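Local coordinates for protein choline dehydrogenase and related flavoproteins (Aspergillus oryzae, PDB 3Q9T) that oxidises formate with a bound 8-formyl-FAD cofactor, as a formate oxidase of the glucose-methanol-choline oxidoreductase family, at residues A[230-235]-A[262-267]; A[269-274]-A[542-547]. All blocks are in the same frame, centred on the assembly; numbering follows the deposited sequence.

Contact 1: residues A[230-235]-A[262-267]; sequences KRLIIN and VILSQG. With FAY ([(2R,3S,4R,5R)-5-(6-amino-9H-purin-9-yl)-3,4-dihydroxytetrahydrofuran-2-yl]methyl (2R,3S,4S)-5-(8-formyl-7-methyl-2,4-dioxo-3,4-dihydrobenzo[g]pteridin-10(2H)-yl)-2,3,4-trihydroxypentyl dihydrogen diphosphate), chain D.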
loop_
_atom_site.group_PDB
_atom_site.type_symbol
_atom_site.label_atom_id
_atom_site.label_comp_id
_atom_site.label_asym_id
_atom_site.label_seq_id
_atom_site.Cartn_x
_atom_site.Cartn_y
_atom_site.Cartn_z
ATOM N N LYS A 230 14.393 -23.170 -12.221
ATOM C CA LYS A 230 13.137 -23.837 -11.965
ATOM C C LYS A 230 13.176 -24.546 -10.627
ATOM O O LYS A 230 12.230 -24.457 -9.853
ATOM C CB LYS A 230 12.834 -24.848 -13.063
ATOM C CG LYS A 230 11.599 -25.649 -12.777
ATOM C CD LYS A 230 11.449 -26.786 -13.774
ATOM C CE LYS A 230 10.438 -27.808 -13.279
ATOM N NZ LYS A 230 10.320 -28.949 -14.240
ATOM N N ARG A 231 14.276 -25.245 -10.354
ATOM C CA ARG A 231 14.334 -26.156 -9.208
ATOM C C ARG A 231 15.753 -26.661 -8.961
ATOM O O ARG A 231 16.541 -26.778 -9.889
ATOM C CB ARG A 231 13.446 -27.365 -9.485
ATOM C CG ARG A 231 13.124 -28.225 -8.284
ATOM C CD ARG A 231 12.354 -29.458 -8.747
ATOM N NE ARG A 231 11.030 -29.106 -9.252
ATOM C CZ ARG A 231 10.300 -29.881 -10.048
ATOM N NH1 ARG A 231 10.777 -31.051 -10.453
ATOM N NH2 ARG A 231 9.102 -29.474 -10.454
ATOM N N LEU A 232 16.084 -26.960 -7.709
ATOM C CA LEU A 232 17.326 -27.660 -7.418
ATOM C C LEU A 232 17.052 -29.137 -7.696
ATOM O O LEU A 232 15.952 -29.618 -7.423
ATOM C CB LEU A 232 17.730 -27.461 -5.958
ATOM C CG LEU A 232 18.884 -26.545 -5.518
ATOM C CD1 LEU A 232 19.405 -25.607 -6.607
ATOM C CD2 LEU A 232 18.449 -25.764 -4.287
ATOM N N ILE A 233 18.035 -29.846 -8.255
ATOM C CA ILE A 233 17.912 -31.292 -8.496
ATOM C C ILE A 233 18.372 -32.073 -7.260
ATOM O O ILE A 233 19.572 -32.106 -6.925
ATOM C CB ILE A 233 18.721 -31.740 -9.743
ATOM C CG1 ILE A 233 18.326 -30.905 -10.970
ATOM C CG2 ILE A 233 18.525 -33.243 -10.021
ATOM C CD1 ILE A 233 18.876 -31.456 -12.317
ATOM N N ILE A 234 17.410 -32.695 -6.586
ATOM C CA ILE A 234 17.657 -33.370 -5.324
ATOM C C ILE A 234 17.399 -34.871 -5.447
ATOM O O ILE A 234 16.308 -35.291 -5.827
ATOM C CB ILE A 234 16.732 -32.838 -4.208
ATOM C CG1 ILE A 234 16.829 -31.322 -4.093
ATOM C CG2 ILE A 234 17.065 -33.500 -2.877
ATOM C CD1 ILE A 234 18.144 -30.850 -3.533
ATOM N N ASN A 235 18.400 -35.682 -5.124
ATOM C CA ASN A 235 18.191 -37.119 -5.009
ATOM C C ASN A 235 17.738 -37.484 -3.604
ATOM O O ASN A 235 18.491 -37.327 -2.650
ATOM C CB ASN A 235 19.467 -37.874 -5.354
ATOM C CG ASN A 235 19.271 -39.370 -5.321
ATOM O OD1 ASN A 235 19.169 -39.969 -4.248
ATOM N ND2 ASN A 235 19.200 -39.984 -6.503
ATOM N N VAL A 262 26.801 -27.811 -5.119
ATOM C CA VAL A 262 26.003 -26.701 -5.588
ATOM C C VAL A 262 25.965 -25.618 -4.512
ATOM O O VAL A 262 25.735 -25.895 -3.325
ATOM C CB VAL A 262 24.588 -27.156 -5.953
ATOM C CG1 VAL A 262 23.662 -25.957 -6.127
ATOM C CG2 VAL A 262 24.639 -27.984 -7.231
ATOM N N ILE A 263 26.226 -24.385 -4.929
ATOM C CA ILE A 263 26.098 -23.248 -4.029
ATOM C C ILE A 263 24.939 -22.349 -4.470
ATOM O O ILE A 263 24.943 -21.788 -5.575
ATOM C CB ILE A 263 27.392 -22.417 -3.905
ATOM C CG1 ILE A 263 28.601 -23.284 -3.502
ATOM C CG2 ILE A 263 27.197 -21.343 -2.852
ATOM C CD1 ILE A 263 29.204 -24.092 -4.622
ATOM N N LEU A 264 23.943 -22.230 -3.599
ATOM C CA LEU A 264 22.767 -21.422 -3.876
ATOM C C LEU A 264 23.014 -19.985 -3.408
ATOM O O LEU A 264 23.218 -19.737 -2.229
ATOM C CB LEU A 264 21.548 -22.025 -3.187
ATOM C CG LEU A 264 20.228 -21.256 -3.319
ATOM C CD1 LEU A 264 19.920 -20.922 -4.764
ATOM C CD2 LEU A 264 19.071 -22.065 -2.683
ATOM N N SER A 265 23.002 -19.059 -4.366
ATOM C CA SER A 265 23.293 -17.652 -4.148
ATOM C C SER A 265 22.233 -16.738 -4.802
ATOM O O SER A 265 22.563 -15.729 -5.434
ATOM C CB SER A 265 24.676 -17.324 -4.733
ATOM O OG SER A 265 25.697 -18.129 -4.151
ATOM N N GLN A 266 20.958 -17.074 -4.656
ATOM C CA GLN A 266 19.937 -16.320 -5.385
ATOM C C GLN A 266 19.439 -15.111 -4.601
ATOM O O GLN A 266 18.534 -14.415 -5.047
ATOM C CB GLN A 266 18.774 -17.217 -5.828
ATOM C CG GLN A 266 19.114 -18.159 -6.987
ATOM C CD GLN A 266 17.859 -18.679 -7.689
ATOM O OE1 GLN A 266 17.908 -19.086 -8.842
ATOM N NE2 GLN A 266 16.740 -18.678 -6.978
ATOM N N GLY A 267 20.051 -14.847 -3.448
ATOM C CA GLY A 267 19.717 -13.667 -2.658
ATOM C C GLY A 267 18.621 -13.940 -1.649
ATOM O O GLY A 267 17.933 -14.958 -1.737
HETATM P P FAY D . 23.332 -11.204 -2.497
HETATM N N1 FAY D . 24.555 -2.494 0.640
HETATM C C2 FAY D . 25.677 -1.719 0.926
HETATM O O2 FAY D . 26.608 -2.196 1.564
HETATM N N3 FAY D . 25.970 -0.630 0.132
HETATM C C4 FAY D . 24.940 0.013 -0.508
HETATM O O4 FAY D . 24.985 1.257 -0.560
HETATM N N5 FAY D . 22.753 -0.140 -1.452
HETATM C C6 FAY D . 20.881 -0.376 -2.852
HETATM C C7 FAY D . 19.936 -1.155 -3.496
HETATM C C8 FAY D . 19.904 -2.533 -3.261
HETATM O O8 FAY D . 19.094 -4.576 -4.073
HETATM C C9 FAY D . 20.904 -3.123 -2.476
HETATM P PA FAY D . 22.141 -10.631 -4.999
HETATM C "C1'" FAY D . 22.773 -4.402 -0.602
HETATM C C10 FAY D . 23.582 -2.013 -0.204
HETATM N N10 FAY D . 22.677 -2.889 -0.812
HETATM N N1A FAY D . 16.955 -17.708 -11.527
HETATM O O1A FAY D . 20.827 -10.009 -5.337
HETATM C C1B FAY D . 19.991 -14.037 -9.319
HETATM O O1P FAY D . 24.488 -11.977 -3.085
HETATM C "C2'" FAY D . 23.813 -5.050 -1.545
HETATM O "O2'" FAY D . 23.620 -4.516 -2.806
HETATM C C2A FAY D . 18.216 -17.305 -11.925
HETATM O O2A FAY D . 23.309 -9.704 -5.143
HETATM C C2B FAY D . 19.762 -12.536 -9.314
HETATM O O2B FAY D . 19.545 -12.000 -10.607
HETATM O O2P FAY D . 22.842 -11.847 -1.213
HETATM C "C3'" FAY D . 23.979 -6.601 -1.671
HETATM O "O3'" FAY D . 24.212 -7.090 -2.990
HETATM N N3A FAY D . 18.888 -16.312 -11.230
HETATM C C3B FAY D . 21.064 -12.038 -8.726
HETATM O O3B FAY D . 22.022 -11.970 -9.753
HETATM O O3P FAY D . 22.087 -11.223 -3.520
HETATM C "C4'" FAY D . 22.864 -7.426 -1.081
HETATM O "O4'" FAY D . 22.657 -6.915 0.232
HETATM C C4A FAY D . 18.304 -15.738 -10.147
HETATM C C4B FAY D . 21.489 -13.152 -7.802
HETATM O O4B FAY D . 20.705 -14.286 -8.134
HETATM C C4X FAY D . 23.733 -0.693 -0.668
HETATM C "C5'" FAY D . 23.235 -8.930 -1.071
HETATM O "O5'" FAY D . 23.649 -9.612 -2.264
HETATM C C5A FAY D . 17.039 -16.138 -9.726
HETATM C C5B FAY D . 21.305 -12.765 -6.347
HETATM O O5B FAY D . 22.356 -11.899 -5.996
HETATM C C5X FAY D . 21.730 -0.943 -1.905
HETATM C C6A FAY D . 16.351 -17.129 -10.424
HETATM N N6A FAY D . 15.095 -17.444 -10.080
HETATM N N7A FAY D . 16.714 -15.411 -8.637
HETATM C C7M FAY D . 18.853 -0.454 -4.282
HETATM C C8A FAY D . 17.732 -14.574 -8.346
HETATM C C8M FAY D . 19.169 -3.378 -4.229
HETATM C C9A FAY D . 21.797 -2.337 -1.750
HETATM N N9A FAY D . 18.715 -14.761 -9.273
#

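Contact 2: residues A[269-274]-A[542-547]; sequences FETPKL and DASVIP. With FAY ([(2R,3S,4R,5R)-5-(6-amino-9H-purin-9-yl)-3,4-dihydroxytetrahydrofuran-2-yl]methyl (2R,3S,4S)-5-(8-formyl-7-methyl-2,4-dioxo-3,4-dihydrobenzo[g]pteridin-10(2H)-yl)-2,3,4-trihydroxypentyl dihydrogen diphosphate), chain D; ACT (acetate ion), chain G.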
loop_
_atom_site.group_PDB
_atom_site.type_symbol
_atom_site.label_atom_id
_atom_site.label_comp_id
_atom_site.label_asym_id
_atom_site.label_seq_id
_atom_site.Cartn_x
_atom_site.Cartn_y
_atom_site.Cartn_z
ATOM N N PHE A 269 15.614 -13.100 -1.152
ATOM C CA PHE A 269 14.244 -13.417 -1.548
ATOM C C PHE A 269 14.122 -14.708 -2.380
ATOM O O PHE A 269 13.190 -15.482 -2.168
ATOM C CB PHE A 269 13.584 -12.249 -2.291
ATOM C CG PHE A 269 13.592 -10.944 -1.528
ATOM C CD1 PHE A 269 13.986 -9.764 -2.157
ATOM C CD2 PHE A 269 13.183 -10.892 -0.202
ATOM C CE1 PHE A 269 13.998 -8.559 -1.463
ATOM C CE2 PHE A 269 13.199 -9.698 0.509
ATOM C CZ PHE A 269 13.595 -8.529 -0.115
ATOM N N GLU A 270 15.027 -14.928 -3.337
ATOM C CA GLU A 270 14.862 -16.044 -4.281
ATOM C C GLU A 270 15.511 -17.323 -3.795
ATOM O O GLU A 270 15.101 -18.416 -4.196
ATOM C CB GLU A 270 15.393 -15.719 -5.683
ATOM C CG GLU A 270 14.653 -14.615 -6.408
ATOM C CD GLU A 270 13.348 -15.072 -7.072
ATOM O OE1 GLU A 270 13.161 -16.279 -7.347
ATOM O OE2 GLU A 270 12.503 -14.200 -7.328
ATOM N N THR A 271 16.539 -17.198 -2.959
ATOM C CA THR A 271 17.124 -18.385 -2.373
ATOM C C THR A 271 16.072 -19.215 -1.590
ATOM O O THR A 271 15.883 -20.395 -1.879
ATOM C CB THR A 271 18.322 -18.050 -1.481
ATOM O OG1 THR A 271 19.481 -17.866 -2.299
ATOM C CG2 THR A 271 18.571 -19.177 -0.487
ATOM N N PRO A 272 15.383 -18.607 -0.607
ATOM C CA PRO A 272 14.366 -19.418 0.094
ATOM C C PRO A 272 13.248 -19.928 -0.826
ATOM O O PRO A 272 12.712 -21.014 -0.602
ATOM C CB PRO A 272 13.779 -18.446 1.124
ATOM C CG PRO A 272 14.122 -17.065 0.587
ATOM C CD PRO A 272 15.475 -17.242 -0.049
ATOM N N LYS A 273 12.889 -19.143 -1.832
ATOM C CA LYS A 273 11.869 -19.567 -2.775
ATOM C C LYS A 273 12.329 -20.854 -3.473
ATOM O O LYS A 273 11.627 -21.865 -3.455
ATOM C CB LYS A 273 11.576 -18.447 -3.782
ATOM C CG LYS A 273 10.569 -18.803 -4.838
ATOM C CD LYS A 273 10.446 -17.671 -5.830
ATOM C CE LYS A 273 10.279 -18.219 -7.230
ATOM N NZ LYS A 273 10.634 -17.220 -8.281
ATOM N N LEU A 274 13.523 -20.839 -4.050
ATOM C CA LEU A 274 13.990 -22.008 -4.799
ATOM C C LEU A 274 14.180 -23.225 -3.887
ATOM O O LEU A 274 13.924 -24.360 -4.301
ATOM C CB LEU A 274 15.259 -21.709 -5.598
ATOM C CG LEU A 274 15.659 -22.772 -6.642
ATOM C CD1 LEU A 274 14.723 -22.741 -7.835
ATOM C CD2 LEU A 274 17.126 -22.612 -7.107
ATOM N N ASP A 542 24.941 -16.138 0.494
ATOM C CA ASP A 542 24.306 -14.863 0.183
ATOM C C ASP A 542 23.679 -14.288 1.461
ATOM O O ASP A 542 23.801 -14.884 2.547
ATOM C CB ASP A 542 23.280 -14.988 -0.966
ATOM C CG ASP A 542 22.079 -15.843 -0.607
ATOM O OD1 ASP A 542 21.700 -15.865 0.579
ATOM O OD2 ASP A 542 21.503 -16.496 -1.515
ATOM N N ALA A 543 22.983 -13.160 1.333
ATOM C CA ALA A 543 22.470 -12.444 2.509
ATOM C C ALA A 543 21.424 -13.208 3.344
ATOM O O ALA A 543 21.084 -12.780 4.453
ATOM C CB ALA A 543 21.946 -11.081 2.113
ATOM N N SER A 544 20.913 -14.331 2.840
ATOM C CA SER A 544 19.864 -15.051 3.586
ATOM C C SER A 544 20.468 -15.845 4.722
ATOM O O SER A 544 19.791 -16.340 5.625
ATOM C CB SER A 544 19.045 -15.956 2.659
ATOM O OG SER A 544 19.871 -16.814 1.908
ATOM N N VAL A 545 21.783 -15.941 4.649
ATOM C CA VAL A 545 22.582 -16.694 5.570
ATOM C C VAL A 545 22.794 -15.906 6.864
ATOM O O VAL A 545 22.920 -16.487 7.947
ATOM C CB VAL A 545 23.907 -17.029 4.855
ATOM C CG1 VAL A 545 25.111 -16.744 5.709
ATOM C CG2 VAL A 545 23.868 -18.449 4.324
ATOM N N ILE A 546 22.793 -14.582 6.735
ATOM C CA ILE A 546 23.062 -13.644 7.836
ATOM C C ILE A 546 22.078 -13.746 9.001
ATOM O O ILE A 546 20.884 -13.503 8.838
ATOM C CB ILE A 546 23.119 -12.202 7.300
ATOM C CG1 ILE A 546 24.277 -12.081 6.303
ATOM C CG2 ILE A 546 23.277 -11.201 8.429
ATOM C CD1 ILE A 546 24.286 -10.759 5.495
ATOM N N PRO A 547 22.581 -14.127 10.185
ATOM C CA PRO A 547 21.728 -14.434 11.344
ATOM C C PRO A 547 21.354 -13.222 12.231
ATOM O O PRO A 547 20.380 -13.296 12.970
ATOM C CB PRO A 547 22.579 -15.427 12.137
ATOM C CG PRO A 547 23.985 -14.992 11.846
ATOM C CD PRO A 547 24.002 -14.440 10.437
HETATM P P FAY D . 23.332 -11.204 -2.497
HETATM N N1 FAY D . 24.555 -2.494 0.640
HETATM C C2 FAY D . 25.677 -1.719 0.926
HETATM O O2 FAY D . 26.608 -2.196 1.564
HETATM N N3 FAY D . 25.970 -0.630 0.132
HETATM C C4 FAY D . 24.940 0.013 -0.508
HETATM O O4 FAY D . 24.985 1.257 -0.560
HETATM N N5 FAY D . 22.753 -0.140 -1.452
HETATM C C6 FAY D . 20.881 -0.376 -2.852
HETATM C C7 FAY D . 19.936 -1.155 -3.496
HETATM C C8 FAY D . 19.904 -2.533 -3.261
HETATM O O8 FAY D . 19.094 -4.576 -4.073
HETATM C C9 FAY D . 20.904 -3.123 -2.476
HETATM P PA FAY D . 22.141 -10.631 -4.999
HETATM C "C1'" FAY D . 22.773 -4.402 -0.602
HETATM C C10 FAY D . 23.582 -2.013 -0.204
HETATM N N10 FAY D . 22.677 -2.889 -0.812
HETATM N N1A FAY D . 16.955 -17.708 -11.527
HETATM O O1A FAY D . 20.827 -10.009 -5.337
HETATM C C1B FAY D . 19.991 -14.037 -9.319
HETATM O O1P FAY D . 24.488 -11.977 -3.085
HETATM C "C2'" FAY D . 23.813 -5.050 -1.545
HETATM O "O2'" FAY D . 23.620 -4.516 -2.806
HETATM C C2A FAY D . 18.216 -17.305 -11.925
HETATM O O2A FAY D . 23.309 -9.704 -5.143
HETATM C C2B FAY D . 19.762 -12.536 -9.314
HETATM O O2B FAY D . 19.545 -12.000 -10.607
HETATM O O2P FAY D . 22.842 -11.847 -1.213
HETATM C "C3'" FAY D . 23.979 -6.601 -1.671
HETATM O "O3'" FAY D . 24.212 -7.090 -2.990
HETATM N N3A FAY D . 18.888 -16.312 -11.230
HETATM C C3B FAY D . 21.064 -12.038 -8.726
HETATM O O3B FAY D . 22.022 -11.970 -9.753
HETATM O O3P FAY D . 22.087 -11.223 -3.520
HETATM C "C4'" FAY D . 22.864 -7.426 -1.081
HETATM O "O4'" FAY D . 22.657 -6.915 0.232
HETATM C C4A FAY D . 18.304 -15.738 -10.147
HETATM C C4B FAY D . 21.489 -13.152 -7.802
HETATM O O4B FAY D . 20.705 -14.286 -8.134
HETATM C C4X FAY D . 23.733 -0.693 -0.668
HETATM C "C5'" FAY D . 23.235 -8.930 -1.071
HETATM O "O5'" FAY D . 23.649 -9.612 -2.264
HETATM C C5A FAY D . 17.039 -16.138 -9.726
HETATM C C5B FAY D . 21.305 -12.765 -6.347
HETATM O O5B FAY D . 22.356 -11.899 -5.996
HETATM C C5X FAY D . 21.730 -0.943 -1.905
HETATM C C6A FAY D . 16.351 -17.129 -10.424
HETATM N N6A FAY D . 15.095 -17.444 -10.080
HETATM N N7A FAY D . 16.714 -15.411 -8.637
HETATM C C7M FAY D . 18.853 -0.454 -4.282
HETATM C C8A FAY D . 17.732 -14.574 -8.346
HETATM C C8M FAY D . 19.169 -3.378 -4.229
HETATM C C9A FAY D . 21.797 -2.337 -1.750
HETATM N N9A FAY D . 18.715 -14.761 -9.273
HETATM C C ACT G . 10.474 -14.167 -9.974
HETATM O O ACT G . 10.741 -14.013 -8.759
HETATM O OXT ACT G . 10.897 -15.235 -10.473
HETATM C CH3 ACT G . 9.694 -13.148 -10.774
#

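Contact 1: residues A[230-235]-A[262-267]
Two sheets of the Rossmann-type FAD-binding domain meet where Leu232, on strand 227-235, packs against Val262 and Leu264, on strand 261-264. The first strand is an outer strand of the small mixed sheet, and the second lies inside the five-stranded parallel sheet. No hydrogen bond links the two segments, and with Leu232 and Val262 CA atoms 8.9 Å apart the join is made by side chains alone. Leu232 spreads its two methyls between the partners: CD1 comes to 4.3 Å from Val262 CG1, while CD2 meets CD2 of Leu264 at 4.1 Å. Leu264 CG stands opposite the backbone N (chi1 177°), which carries CD2 across to Leu232. Val244, Leu274 and Val12 help bury the seam. Just before Leu232, a classic beta bulge opposite Thr245, formed by Lys230 and Arg231, ties the strand to strand 240-248.

Past its last strand residue, segment 262-267 turns to the cofactor. The side chain of Gln266 runs over one face of the adenine, from CB near the five-membered ring to an amide lying over the C5A-C6A bond, tilted about 22° from the adenine plane. Gln266 OE1 stands almost directly over adenine C6A at 3.0 Å and accepts a hydrogen bond from Ser229 OG, which helps fix the amide's rotation. Gln266 NE2 bonds weakly to Glu270 O. Next along, Gly267, at a positive phi of 91°, puts its CA 3.5 Å from the bridging pyrophosphate oxygen O3P. A three-stranded antiparallel meander leading into a further strand of the parallel sheet, whose end opens onto the dinucleotide, is characteristic of the FAD-binding fold of the glutathione reductase type, which GMC enzymes share.

Contact 2: residues A[269-274]-A[542-547]
A buried carboxylate held at both oxygens is the striking feature here: Asp542 receives Thr271 from helix 267-277 on one oxygen and Ser544 from its own loop on the other. Thr271 OG1 donates to the syn lone pair of Asp542 OD2 over 2.6 Å, and the two side chains approach from opposite directions. Gly267 N, just ahead of Thr271 in the chain, also bonds to this oxygen. The other oxygen, OD1, is met by Ser544 N at 2.8 Å on its anti side, 26° out of the carboxylate plane, closing an Asx turn; Ser544 OG also bonds to OD1, at a modelled length shorter than usual and not to be trusted in detail. The Thr271 methyl CG2 rests 3.6 Å from Ser544 OG, so helix and loop also pack directly.

Both segments reach the cofactor. Ala543 N gives a nearly straight hydrogen bond of 2.9 Å to pyrophosphate oxygen O2P, while Glu270 CG comes within 3.1 Å of adenine N7A. At that edge of the adenine, Glu270 OE1 forms a salt bridge with Lys273 NZ, one turn on.

With donors at both oxygens, Asp542 is probably ionised despite lying beside the cofactor's phosphates; the bonds would disperse its charge while the Asx turn presents Ala543 N to the pyrophosphate.

In the fold
The chain passes through contact 1 first and reaches contact 2 directly afterwards: strand 261-264 runs into helix 267-277, whose partner loop 542-547 arrives about 270 residues later, after strand 538-540, the neighbour of 261-264 in the parallel sheet. The contact centres are 11 Å apart, on the same side of the chain's centre. They touch at the strand-to-helix turn, where Gln266 N probably hydrogen-bonds to Thr271 OG1, and Leu274 packs back on Leu232 and Leu264. Both border the same cofactor, with 262-267 at the adenine and pyrophosphate, 269-274 at the adenine edge and 542-547 at the pyrophosphate. The cofactor site thus joins the middle of the chain to a loop near its C-terminal end.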